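Local coordinates for protein TetR-family transcriptional regulator (Streptomyces coelicolor, PDB 2G7L) that probably regulates transcription by binding DNA as a dimer through an N-terminal helix-turn-helix domain, as TetR-family proteins do, at residues R22-T27 and Y57-N62; V29-A34 and R43-E48; E35-V40 and E65-V70; G76-T81 and T101-A106. One frame throughout, in Å; residues are numbered along the deposited sequence.

In the fold
Contacts 1, 2 and 3 knit together the N-terminal helix-turn-helix domain, while contact 4 lies where that domain gives way to the C-terminal one. The centres of contacts 2 and 3 are about 8 Å apart, and the centre of contact 1 lies about 11 Å from that of contact 2 and about 10 Å from that of contact 3. Their side chains pack on one another: Ile24 CG2 lies 3.9 Å from Leu45 CD2, which is 3.6 Å from Leu66 CD1. A salt bridge, Arg44 NH2 to Glu35 OE2 at 2.6 Å, also joins contacts 2 and 3. Contact 4 touches none of them; its centre is about 17 Å from that of contact 3.

Contact 1: residues R22-T27 and Y57-N62; sequences RWIVDT and YVYVAN
Ile24 carries its helix's whole side of the meeting with Tyr59 and Val60, and its side chain forks to serve the two residues separately. At CB the branches part. Ile24 CG2 lies anti to the backbone N and approaches Val60 CG1 at 3.9 Å, an ordinary van der Waals separation between two methyl groups. The other branch starts with CG1, which sits beside the backbone N (chi1 -67°) and serves as a spacer, for the chain runs on nearly extended to CD1. That terminal methyl does the closest touching: Ile24 CD1 stands 3.3 Å from Tyr59 CD1, a tight fit for two carbons, and 3.7 Å from Tyr59 CG. It meets the phenol obliquely, at the end of the ring joined to CB, with the two side chains at about a right angle. In the TetR-type DNA-binding domain this joins the first helix, 21-35, to the turn between helix 53-56, which probably corresponds to the recognition helix of relatives, and helix 63-74. The Tyr59 ring has a further neighbour from its own segment, Val58 CG2, 4.0 Å above the plane and over the centre. Behind Ile24 the core continues through Leu19, Leu45 and Leu49, while Val60 also packs on Leu66. Asn62, at the end of the turn, caps helix 63-74 by a hydrogen bond from Glu65 N to its OD1.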
loop_
_atom_site.group_PDB
_atom_site.type_symbol
_atom_site.label_atom_id
_atom_site.label_comp_id
_atom_site.label_asym_id
_atom_site.label_seq_id
_atom_site.Cartn_x
_atom_site.Cartn_y
_atom_site.Cartn_z
ATOM N N ARG A 22 19.914 -19.769 1.214
ATOM C CA ARG A 22 19.236 -20.418 0.102
ATOM C C ARG A 22 18.363 -21.581 0.599
ATOM O O ARG A 22 17.236 -21.756 0.155
ATOM C CB ARG A 22 20.239 -20.936 -0.926
ATOM C CG ARG A 22 19.534 -21.734 -2.078
ATOM C CD ARG A 22 20.431 -22.766 -2.790
ATOM N NE ARG A 22 20.992 -23.728 -1.858
ATOM C CZ ARG A 22 20.341 -24.793 -1.396
ATOM N NH1 ARG A 22 19.081 -25.058 -1.769
ATOM N NH2 ARG A 22 20.961 -25.581 -0.538
ATOM N N TRP A 23 18.911 -22.419 1.479
ATOM C CA TRP A 23 18.197 -23.616 1.934
ATOM C C TRP A 23 16.947 -23.258 2.725
ATOM O O TRP A 23 15.867 -23.827 2.526
ATOM C CB TRP A 23 19.130 -24.522 2.754
ATOM C CG TRP A 23 18.519 -25.837 3.282
ATOM C CD1 TRP A 23 17.422 -26.544 2.794
ATOM C CD2 TRP A 23 19.007 -26.586 4.392
ATOM N NE1 TRP A 23 17.208 -27.673 3.555
ATOM C CE2 TRP A 23 18.168 -27.713 4.545
ATOM C CE3 TRP A 23 20.087 -26.408 5.282
ATOM C CZ2 TRP A 23 18.395 -28.684 5.548
ATOM C CZ3 TRP A 23 20.313 -27.386 6.271
ATOM C CH2 TRP A 23 19.461 -28.496 6.387
ATOM N N ILE A 24 17.115 -22.303 3.627
ATOM C CA ILE A 24 16.000 -21.766 4.455
ATOM C C ILE A 24 14.860 -21.272 3.605
ATOM O O ILE A 24 13.657 -21.592 3.859
ATOM C CB ILE A 24 16.529 -20.638 5.356
ATOM C CG1 ILE A 24 17.491 -21.233 6.384
ATOM C CG2 ILE A 24 15.350 -19.813 6.003
ATOM C CD1 ILE A 24 18.438 -20.210 7.034
ATOM N N VAL A 25 15.194 -20.517 2.549
ATOM C CA VAL A 25 14.110 -19.945 1.726
ATOM C C VAL A 25 13.489 -20.962 0.814
ATOM O O VAL A 25 12.265 -20.955 0.604
ATOM C CB VAL A 25 14.351 -18.417 1.153
ATOM C CG1 VAL A 25 15.689 -17.810 1.494
ATOM C CG2 VAL A 25 13.917 -18.196 -0.292
ATOM N N ASP A 26 14.304 -21.912 0.327
ATOM C CA ASP A 26 13.772 -22.983 -0.562
ATOM C C ASP A 26 12.772 -23.797 0.241
ATOM O O ASP A 26 11.771 -24.246 -0.304
ATOM C CB ASP A 26 14.894 -23.904 -1.179
ATOM C CG ASP A 26 15.791 -23.173 -2.261
ATOM O OD1 ASP A 26 15.457 -21.994 -2.653
ATOM O OD2 ASP A 26 16.799 -23.796 -2.758
ATOM N N THR A 27 13.075 -23.998 1.529
ATOM C CA THR A 27 12.185 -24.693 2.483
ATOM C C THR A 27 10.876 -23.907 2.748
ATOM O O THR A 27 9.769 -24.480 2.706
ATOM C CB THR A 27 12.924 -24.944 3.830
ATOM O OG1 THR A 27 14.122 -25.673 3.573
ATOM C CG2 THR A 27 12.097 -25.778 4.771
ATOM N N TYR A 57 17.593 -16.616 12.309
ATOM C CA TYR A 57 17.482 -15.151 12.409
ATOM C C TYR A 57 18.696 -14.422 11.913
ATOM O O TYR A 57 18.635 -13.233 11.639
ATOM C CB TYR A 57 17.164 -14.680 13.853
ATOM C CG TYR A 57 15.719 -14.859 14.278
ATOM C CD1 TYR A 57 15.397 -15.424 15.517
ATOM C CD2 TYR A 57 14.689 -14.482 13.444
ATOM C CE1 TYR A 57 14.061 -15.614 15.905
ATOM C CE2 TYR A 57 13.366 -14.647 13.808
ATOM C CZ TYR A 57 13.042 -15.210 15.040
ATOM O OH TYR A 57 11.711 -15.350 15.388
ATOM N N VAL A 58 19.804 -15.123 11.804
ATOM C CA VAL A 58 20.994 -14.536 11.226
ATOM C C VAL A 58 20.845 -14.372 9.702
ATOM O O VAL A 58 21.436 -13.467 9.113
ATOM C CB VAL A 58 22.284 -15.322 11.638
ATOM C CG1 VAL A 58 21.938 -16.593 12.345
ATOM C CG2 VAL A 58 23.211 -15.588 10.449
ATOM N N TYR A 59 20.043 -15.239 9.087
ATOM C CA TYR A 59 19.760 -15.218 7.633
ATOM C C TYR A 59 18.534 -14.363 7.318
ATOM O O TYR A 59 18.610 -13.458 6.497
ATOM C CB TYR A 59 19.616 -16.642 7.092
ATOM C CG TYR A 59 20.857 -17.445 7.359
ATOM C CD1 TYR A 59 20.880 -18.417 8.353
ATOM C CD2 TYR A 59 22.046 -17.202 6.650
ATOM C CE1 TYR A 59 22.022 -19.143 8.629
ATOM C CE2 TYR A 59 23.207 -17.938 6.916
ATOM C CZ TYR A 59 23.186 -18.903 7.911
ATOM O OH TYR A 59 24.326 -19.644 8.213
ATOM N N VAL A 60 17.423 -14.626 7.997
ATOM C CA VAL A 60 16.195 -13.853 7.826
ATOM C C VAL A 60 15.758 -13.276 9.183
ATOM O O VAL A 60 15.473 -14.025 10.125
ATOM C CB VAL A 60 15.052 -14.665 7.033
ATOM C CG1 VAL A 60 15.193 -16.143 7.206
ATOM C CG2 VAL A 60 13.706 -14.261 7.442
ATOM N N ALA A 61 15.734 -11.947 9.293
ATOM C CA ALA A 61 15.612 -11.313 10.606
ATOM C C ALA A 61 14.193 -11.324 11.200
ATOM O O ALA A 61 14.022 -11.097 12.395
ATOM C CB ALA A 61 16.234 -9.882 10.581
ATOM N N ASN A 62 13.174 -11.595 10.382
ATOM C CA ASN A 62 11.806 -11.593 10.867
ATOM C C ASN A 62 10.838 -12.164 9.846
ATOM O O ASN A 62 11.216 -12.491 8.733
ATOM C CB ASN A 62 11.375 -10.156 11.301
ATOM C CG ASN A 62 11.625 -9.084 10.215
ATOM O OD1 ASN A 62 11.162 -9.212 9.091
ATOM N ND2 ASN A 62 12.348 -8.024 10.569
#

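Contact 2: residues V29-A34 and R43-E48; sequences VALMRA and RRLAQE
Leu31 presses both of its methyl groups onto helix 42-48, one against Arg44 alone and the other between Arg44 and Leu45. With CG anti to the backbone N (chi1 -164°), the fork is carried out from helix 21-35 toward its partners. Leu31 CD1 lies over one face of the Arg44 guanidinium, 3.4 Å above the plane and displaced toward the rim, so that Arg44 NH2 at 3.5 Å is its nearest atom there. Leu31 CD2 settles on the aliphatic part of the same arginine, 3.6 Å from Arg44 CG, and meets Leu45 CD1 at 4.0 Å. Here the first helix of the DNA-binding domain is clamped to the first helix of the helix-turn-helix, where a TetR-type domain builds its small hydrophobic core; Leu45 extends that core to Leu56 and Leu66. Were Leu31 an alanine, the loss of both methyls would probably open a gap beside Leu45 and leave one face of the Arg44 guanidinium without this apolar cover. The outer side is polar, and its link to Glu48 is the loose one. Arg44 NH2 makes a weak, though fairly straight, bond to Glu48 OE1 at 3.4 Å, the oxygen lying at the guanidinium edge, in its plane. The stronger partner of NH2 is Glu35, through a salt bridge. Two carboxylates would be expected to favour the charged arginine.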
loop_
_atom_site.group_PDB
_atom_site.type_symbol
_atom_site.label_atom_id
_atom_site.label_comp_id
_atom_site.label_asym_id
_atom_site.label_seq_id
_atom_site.Cartn_x
_atom_site.Cartn_y
_atom_site.Cartn_z
ATOM N N VAL A 29 9.549 -21.841 0.729
ATOM C CA VAL A 29 8.781 -21.891 -0.496
ATOM C C VAL A 29 7.989 -23.179 -0.554
ATOM O O VAL A 29 6.784 -23.172 -0.881
ATOM C CB VAL A 29 9.677 -21.776 -1.762
ATOM C CG1 VAL A 29 8.843 -22.062 -3.049
ATOM C CG2 VAL A 29 10.314 -20.361 -1.891
ATOM N N ALA A 30 8.676 -24.304 -0.290
ATOM C CA ALA A 30 8.050 -25.623 -0.284
ATOM C C ALA A 30 6.971 -25.697 0.777
ATOM O O ALA A 30 5.905 -26.182 0.499
ATOM C CB ALA A 30 9.149 -26.767 -0.055
ATOM N N LEU A 31 7.251 -25.208 1.982
ATOM C CA LEU A 31 6.216 -25.122 3.041
ATOM C C LEU A 31 4.930 -24.345 2.626
ATOM O O LEU A 31 3.807 -24.800 2.921
ATOM C CB LEU A 31 6.808 -24.511 4.293
ATOM C CG LEU A 31 6.037 -24.689 5.576
ATOM C CD1 LEU A 31 5.658 -26.162 5.788
ATOM C CD2 LEU A 31 6.957 -24.180 6.661
HETATM N N MSE A 32 5.090 -23.228 1.893
HETATM C CA MSE A 32 3.950 -22.449 1.414
HETATM C C MSE A 32 3.061 -23.212 0.416
HETATM O O MSE A 32 1.853 -23.224 0.551
HETATM C CB MSE A 32 4.415 -21.142 0.779
HETATM C CG MSE A 32 3.348 -20.524 -0.174
HETATM SE SE MSE A 32 4.067 -18.999 -1.041
HETATM C CE MSE A 32 4.223 -19.968 -2.767
ATOM N N ARG A 33 3.672 -23.778 -0.611
ATOM C CA ARG A 33 2.995 -24.607 -1.602
ATOM C C ARG A 33 2.242 -25.832 -1.021
ATOM O O ARG A 33 1.218 -26.246 -1.555
ATOM C CB ARG A 33 4.049 -25.130 -2.576
ATOM C CG ARG A 33 4.950 -24.075 -3.095
ATOM C CD ARG A 33 4.600 -23.826 -4.492
ATOM N NE ARG A 33 5.602 -23.050 -5.207
ATOM C CZ ARG A 33 5.340 -21.921 -5.866
ATOM N NH1 ARG A 33 4.079 -21.399 -5.872
ATOM N NH2 ARG A 33 6.340 -21.310 -6.525
ATOM N N ALA A 34 2.785 -26.401 0.050
ATOM C CA ALA A 34 2.269 -27.596 0.646
ATOM C C ALA A 34 1.205 -27.271 1.677
ATOM O O ALA A 34 0.246 -28.028 1.885
ATOM C CB ALA A 34 3.441 -28.390 1.307
ATOM N N ARG A 43 9.341 -20.470 13.624
ATOM C CA ARG A 43 9.268 -21.667 14.477
ATOM C C ARG A 43 8.924 -22.930 13.646
ATOM O O ARG A 43 9.613 -23.901 13.751
ATOM C CB ARG A 43 8.287 -21.436 15.638
ATOM C CG ARG A 43 8.003 -22.672 16.531
ATOM C CD ARG A 43 6.452 -22.885 16.758
ATOM N NE ARG A 43 5.646 -22.335 15.648
ATOM C CZ ARG A 43 4.516 -22.866 15.175
ATOM N NH1 ARG A 43 4.029 -23.995 15.699
ATOM N NH2 ARG A 43 3.888 -22.276 14.155
ATOM N N ARG A 44 7.897 -22.898 12.795
ATOM C CA ARG A 44 7.653 -24.015 11.873
ATOM C C ARG A 44 8.825 -24.290 10.913
ATOM O O ARG A 44 8.997 -25.399 10.427
ATOM C CB ARG A 44 6.371 -23.822 11.078
ATOM C CG ARG A 44 6.080 -24.929 10.095
ATOM C CD ARG A 44 5.962 -26.307 10.816
ATOM N NE ARG A 44 6.140 -27.351 9.833
ATOM C CZ ARG A 44 5.173 -27.803 9.029
ATOM N NH1 ARG A 44 3.919 -27.326 9.122
ATOM N NH2 ARG A 44 5.466 -28.740 8.134
ATOM N N LEU A 45 9.635 -23.284 10.646
ATOM C CA LEU A 45 10.753 -23.448 9.708
ATOM C C LEU A 45 11.957 -24.039 10.418
ATOM O O LEU A 45 12.615 -24.899 9.865
ATOM C CB LEU A 45 11.110 -22.095 9.064
ATOM C CG LEU A 45 11.611 -21.995 7.638
ATOM C CD1 LEU A 45 10.646 -22.654 6.668
ATOM C CD2 LEU A 45 11.736 -20.499 7.379
ATOM N N ALA A 46 12.223 -23.562 11.641
ATOM C CA ALA A 46 13.260 -24.110 12.542
ATOM C C ALA A 46 13.015 -25.606 12.798
ATOM O O ALA A 46 13.933 -26.438 12.745
ATOM C CB ALA A 46 13.273 -23.325 13.844
ATOM N N GLN A 47 11.757 -25.946 13.017
ATOM C CA GLN A 47 11.357 -27.323 13.200
ATOM C C GLN A 47 11.622 -28.078 11.923
ATOM O O GLN A 47 12.152 -29.168 11.949
ATOM C CB GLN A 47 9.871 -27.395 13.544
ATOM C CG GLN A 47 9.336 -28.792 13.874
ATOM C CD GLN A 47 7.993 -29.080 13.192
ATOM O OE1 GLN A 47 7.930 -29.884 12.243
ATOM N NE2 GLN A 47 6.913 -28.404 13.651
ATOM N N GLU A 48 11.261 -27.500 10.788
ATOM C CA GLU A 48 11.433 -28.190 9.523
ATOM C C GLU A 48 12.918 -28.424 9.189
ATOM O O GLU A 48 13.274 -29.376 8.497
ATOM C CB GLU A 48 10.727 -27.421 8.412
ATOM C CG GLU A 48 10.547 -28.210 7.142
ATOM C CD GLU A 48 9.507 -29.327 7.257
ATOM O OE1 GLU A 48 8.829 -29.463 8.302
ATOM O OE2 GLU A 48 9.358 -30.068 6.262
#

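Contact 3: residues E35-V40 and E65-V70; sequences EGLEKV and ELHAAV
Leu66 and His67 face Val40 and Leu37 across the join between helix 63-74 and the loop that leads from the first helix into the helix-turn-helix of this TetR-type domain. Taken in order, the helical segment begins with Glu65, which packs on Ala178 of the second subunit. Leu66 is next and points into the contact. Its CG is anti to the backbone N (chi1 172°), and this brings Leu66 CD2 to 3.7 Å from Val40 CG1, with Val40 O only slightly farther away, at 3.8 Å. Val40 is buried here and also rests on Ala28 of helix 21-35, so Val40 sits between the two helices. His67 follows, its imidazole swung beside the backbone N (chi1 -67°) toward the loop. Leu37 CD1 comes obliquely to the ring, 3.9 Å from His67 CD2 and almost as near to His67 NE2. The polar anchor is ND1, hydrogen-bonded to Ser113 OG on helix 108-116, and Leu110 of that same helix touches both Leu37 and His67. The imidazole therefore ties the DNA-binding domain to the rest of the subunit, and the bond at ND1 would limit its rotation. At the ring's edge, near its plane, Val40 O lies 4.1 Å from His67 NE2, too far for a hydrogen bond.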
loop_
_atom_site.group_PDB
_atom_site.type_symbol
_atom_site.label_atom_id
_atom_site.label_comp_id
_atom_site.label_asym_id
_atom_site.label_seq_id
_atom_site.Cartn_x
_atom_site.Cartn_y
_atom_site.Cartn_z
ATOM N N GLU A 35 1.352 -26.141 2.328
ATOM C CA GLU A 35 0.558 -25.892 3.534
ATOM C C GLU A 35 -0.124 -24.512 3.618
ATOM O O GLU A 35 -0.906 -24.271 4.551
ATOM C CB GLU A 35 1.413 -26.175 4.785
ATOM C CG GLU A 35 1.841 -27.661 4.949
ATOM C CD GLU A 35 2.205 -27.980 6.376
ATOM O OE1 GLU A 35 1.288 -27.971 7.219
ATOM O OE2 GLU A 35 3.402 -28.214 6.677
ATOM N N GLY A 36 0.183 -23.621 2.667
ATOM C CA GLY A 36 -0.422 -22.284 2.608
ATOM C C GLY A 36 0.449 -21.024 2.586
ATOM O O GLY A 36 0.451 -20.268 1.576
ATOM N N LEU A 37 1.123 -20.758 3.704
ATOM C CA LEU A 37 1.861 -19.487 3.947
ATOM C C LEU A 37 1.604 -18.925 5.338
ATOM O O LEU A 37 2.487 -18.306 5.956
ATOM C CB LEU A 37 1.603 -18.405 2.911
ATOM C CG LEU A 37 2.389 -17.092 3.093
ATOM C CD1 LEU A 37 3.939 -17.270 3.135
ATOM C CD2 LEU A 37 2.042 -16.170 1.996
ATOM N N GLU A 38 0.369 -19.135 5.811
ATOM C CA GLU A 38 -0.018 -18.938 7.211
ATOM C C GLU A 38 0.832 -19.857 8.099
ATOM O O GLU A 38 1.210 -19.482 9.213
ATOM C CB GLU A 38 -1.537 -19.171 7.389
ATOM C CG GLU A 38 -2.142 -20.446 6.695
ATOM C CD GLU A 38 -2.451 -20.284 5.175
ATOM O OE1 GLU A 38 -1.734 -19.545 4.459
ATOM O OE2 GLU A 38 -3.411 -20.914 4.668
ATOM N N LYS A 39 1.185 -21.026 7.550
ATOM C CA LYS A 39 2.088 -22.018 8.170
ATOM C C LYS A 39 3.611 -21.678 8.158
ATOM O O LYS A 39 4.391 -22.212 8.951
ATOM C CB LYS A 39 1.873 -23.371 7.488
ATOM C CG LYS A 39 0.416 -23.820 7.347
ATOM C CD LYS A 39 -0.225 -24.033 8.688
ATOM C CE LYS A 39 -1.552 -24.765 8.545
ATOM N NZ LYS A 39 -2.331 -24.532 9.785
ATOM N N VAL A 40 4.030 -20.786 7.266
ATOM C CA VAL A 40 5.423 -20.398 7.155
ATOM C C VAL A 40 5.806 -19.403 8.271
ATOM O O VAL A 40 5.780 -18.156 8.101
ATOM C CB VAL A 40 5.739 -19.844 5.736
ATOM C CG1 VAL A 40 7.240 -19.533 5.589
ATOM C CG2 VAL A 40 5.236 -20.821 4.642
ATOM N N GLU A 65 10.888 -10.155 6.381
ATOM C CA GLU A 65 12.098 -10.519 5.638
ATOM C C GLU A 65 11.969 -11.900 5.021
ATOM O O GLU A 65 12.417 -12.140 3.892
ATOM C CB GLU A 65 13.373 -10.416 6.479
ATOM C CG GLU A 65 13.825 -8.939 6.828
ATOM C CD GLU A 65 14.125 -8.035 5.602
ATOM O OE1 GLU A 65 14.379 -8.577 4.493
ATOM O OE2 GLU A 65 14.120 -6.773 5.742
ATOM N N LEU A 66 11.303 -12.789 5.748
ATOM C CA LEU A 66 11.058 -14.170 5.293
ATOM C C LEU A 66 10.004 -14.160 4.167
ATOM O O LEU A 66 10.177 -14.837 3.134
ATOM C CB LEU A 66 10.572 -15.048 6.473
ATOM C CG LEU A 66 10.085 -16.480 6.165
ATOM C CD1 LEU A 66 11.323 -17.344 5.705
ATOM C CD2 LEU A 66 9.354 -17.137 7.398
ATOM N N HIS A 67 8.898 -13.412 4.367
ATOM C CA HIS A 67 7.909 -13.290 3.256
ATOM C C HIS A 67 8.554 -12.626 2.057
ATOM O O HIS A 67 8.321 -13.048 0.940
ATOM C CB HIS A 67 6.629 -12.558 3.656
ATOM C CG HIS A 67 5.789 -13.305 4.646
ATOM N ND1 HIS A 67 4.677 -12.750 5.243
ATOM C CD2 HIS A 67 5.914 -14.549 5.165
ATOM C CE1 HIS A 67 4.147 -13.627 6.083
ATOM N NE2 HIS A 67 4.887 -14.720 6.062
ATOM N N ALA A 68 9.389 -11.618 2.298
ATOM C CA ALA A 68 10.089 -10.909 1.202
ATOM C C ALA A 68 10.986 -11.873 0.352
ATOM O O ALA A 68 10.947 -11.835 -0.899
ATOM C CB ALA A 68 10.895 -9.770 1.720
ATOM N N ALA A 69 11.806 -12.683 1.022
ATOM C CA ALA A 69 12.596 -13.785 0.394
ATOM C C ALA A 69 11.717 -14.752 -0.392
ATOM O O ALA A 69 12.040 -15.128 -1.497
ATOM C CB ALA A 69 13.347 -14.540 1.493
ATOM N N VAL A 70 10.585 -15.155 0.168
ATOM C CA VAL A 70 9.679 -16.013 -0.587
ATOM C C VAL A 70 9.103 -15.270 -1.780
ATOM O O VAL A 70 8.855 -15.856 -2.853
ATOM C CB VAL A 70 8.523 -16.515 0.298
ATOM C CG1 VAL A 70 7.494 -17.245 -0.518
ATOM C CG2 VAL A 70 9.100 -17.439 1.465
#

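Contact 4: residues G76-T81 and T101-A106; sequences GEVDLT and TLVLFA
Val78 and Glu77 both close on Val103, a single valine on the last turns of helix 89-106, a helix of the all-helical C-terminal domain of TetR-type regulators, where that family's relatives bind their ligands. The partners come from the linker after helix 63-74, the helix that leads out of the DNA-binding domain. The apolar contact is a meeting of branch methyls: Val78 CG1 stands 4.0 Å from Val103 CG1, and the two side chains are set at about a right angle. Both residues are buried, but the area they hide from each other is modest. Val103 has more company on helix 63-74, where it packs on Leu71 and Leu74, so this one side chain touches both helix 63-74 and the linker that follows it.

The second kind of contact is between a carboxylate and a hydrocarbon. Glu77 runs past Val103 in the opposite direction, its CG placed between the backbone N and the carbonyl carbon (chi1 80°) and the chain extended beyond that point. This lays the carboxylate end over the valine, an approach of van der Waals type that brings no polar partner from the helix. Glu77 is otherwise at the surface, where solvent can reach it.

Within helix 89-106 itself, Phe105 N bonds to Thr101 O at 2.8 Å, while Thr101 OG1 is bonded to Leu97 O. At the outer margin of the contact, Glu77 OE1 comes to rest 4.1 Å from Val103 CB.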
loop_
_atom_site.group_PDB
_atom_site.type_symbol
_atom_site.label_atom_id
_atom_site.label_comp_id
_atom_site.label_asym_id
_atom_site.label_seq_id
_atom_site.Cartn_x
_atom_site.Cartn_y
_atom_site.Cartn_z
ATOM N N GLY A 76 11.066 -14.825 -9.935
ATOM C CA GLY A 76 11.874 -15.393 -11.004
ATOM C C GLY A 76 10.987 -15.799 -12.176
ATOM O O GLY A 76 11.475 -15.990 -13.305
ATOM N N GLU A 77 9.689 -15.933 -11.924
ATOM C CA GLU A 77 8.758 -16.315 -12.985
ATOM C C GLU A 77 8.500 -15.143 -13.966
ATOM O O GLU A 77 8.502 -15.353 -15.194
ATOM C CB GLU A 77 7.457 -16.925 -12.421
ATOM C CG GLU A 77 6.409 -15.899 -11.913
ATOM C CD GLU A 77 5.273 -16.532 -11.072
ATOM O OE1 GLU A 77 5.464 -16.711 -9.815
ATOM O OE2 GLU A 77 4.179 -16.796 -11.669
ATOM N N VAL A 78 8.317 -13.926 -13.436
ATOM C CA VAL A 78 8.101 -12.717 -14.276
ATOM C C VAL A 78 9.093 -12.484 -15.453
ATOM O O VAL A 78 10.323 -12.666 -15.332
ATOM C CB VAL A 78 7.734 -11.379 -13.440
ATOM C CG1 VAL A 78 8.011 -11.499 -11.957
ATOM C CG2 VAL A 78 8.388 -10.106 -14.026
ATOM N N ASP A 79 8.492 -12.099 -16.589
ATOM C CA ASP A 79 9.157 -11.884 -17.889
ATOM C C ASP A 79 9.831 -10.510 -17.992
ATOM O O ASP A 79 9.161 -9.486 -18.178
ATOM C CB ASP A 79 8.151 -12.038 -19.054
ATOM C CG ASP A 79 6.760 -12.599 -18.613
ATOM O OD1 ASP A 79 5.924 -12.867 -19.526
ATOM O OD2 ASP A 79 6.477 -12.771 -17.394
ATOM N N LEU A 80 11.154 -10.500 -17.860
ATOM C CA LEU A 80 11.969 -9.299 -17.996
ATOM C C LEU A 80 12.621 -9.222 -19.398
ATOM O O LEU A 80 13.661 -8.571 -19.614
ATOM C CB LEU A 80 13.032 -9.282 -16.897
ATOM C CG LEU A 80 12.534 -9.327 -15.446
ATOM C CD1 LEU A 80 13.679 -9.002 -14.575
ATOM C CD2 LEU A 80 11.404 -8.350 -15.200
ATOM N N THR A 81 11.974 -9.907 -20.339
ATOM C CA THR A 81 12.389 -10.026 -21.734
ATOM C C THR A 81 11.382 -9.300 -22.628
ATOM O O THR A 81 11.775 -8.474 -23.473
ATOM C CB THR A 81 12.398 -11.529 -22.176
ATOM O OG1 THR A 81 11.156 -12.167 -21.795
ATOM C CG2 THR A 81 13.585 -12.285 -21.568
ATOM N N THR A 101 2.435 -7.539 -10.834
ATOM C CA THR A 101 1.135 -7.430 -10.167
ATOM C C THR A 101 0.371 -8.769 -10.101
ATOM O O THR A 101 -0.231 -9.086 -9.088
ATOM C CB THR A 101 0.237 -6.332 -10.839
ATOM O OG1 THR A 101 0.905 -5.072 -10.756
ATOM C CG2 THR A 101 -1.078 -6.191 -10.109
ATOM N N LEU A 102 0.399 -9.524 -11.194
ATOM C CA LEU A 102 -0.254 -10.830 -11.242
ATOM C C LEU A 102 0.386 -11.825 -10.268
ATOM O O LEU A 102 -0.317 -12.615 -9.686
ATOM C CB LEU A 102 -0.209 -11.386 -12.673
ATOM C CG LEU A 102 -1.222 -10.693 -13.602
ATOM C CD1 LEU A 102 -0.832 -10.903 -15.051
ATOM C CD2 LEU A 102 -2.675 -11.107 -13.335
ATOM N N VAL A 103 1.694 -11.769 -10.052
ATOM C CA VAL A 103 2.216 -12.594 -8.942
ATOM C C VAL A 103 1.736 -12.136 -7.575
ATOM O O VAL A 103 1.351 -12.942 -6.773
ATOM C CB VAL A 103 3.742 -13.056 -9.027
ATOM C CG1 VAL A 103 4.531 -12.438 -10.165
ATOM C CG2 VAL A 103 4.495 -13.092 -7.669
ATOM N N LEU A 104 1.655 -10.837 -7.355
ATOM C CA LEU A 104 1.100 -10.313 -6.097
ATOM C C LEU A 104 -0.365 -10.674 -5.890
ATOM O O LEU A 104 -0.750 -10.997 -4.788
ATOM C CB LEU A 104 1.304 -8.809 -6.026
ATOM C CG LEU A 104 2.528 -8.158 -5.342
ATOM C CD1 LEU A 104 3.694 -9.048 -5.160
ATOM C CD2 LEU A 104 2.954 -6.879 -5.958
ATOM N N PHE A 105 -1.181 -10.621 -6.936
ATOM C CA PHE A 105 -2.613 -10.954 -6.820
ATOM C C PHE A 105 -2.791 -12.424 -6.439
ATOM O O PHE A 105 -3.740 -12.762 -5.759
ATOM C CB PHE A 105 -3.359 -10.702 -8.146
ATOM C CG PHE A 105 -3.919 -9.262 -8.318
ATOM C CD1 PHE A 105 -3.140 -8.139 -8.025
ATOM C CD2 PHE A 105 -5.213 -9.062 -8.798
ATOM C CE1 PHE A 105 -3.651 -6.785 -8.198
ATOM C CE2 PHE A 105 -5.717 -7.737 -9.000
ATOM C CZ PHE A 105 -4.920 -6.599 -8.677
ATOM N N ALA A 106 -1.884 -13.294 -6.891
ATOM C CA ALA A 106 -1.851 -14.712 -6.463
ATOM C C ALA A 106 -1.469 -14.852 -4.987
ATOM O O ALA A 106 -1.896 -15.791 -4.336
ATOM C CB ALA A 106 -0.907 -15.534 -7.363
#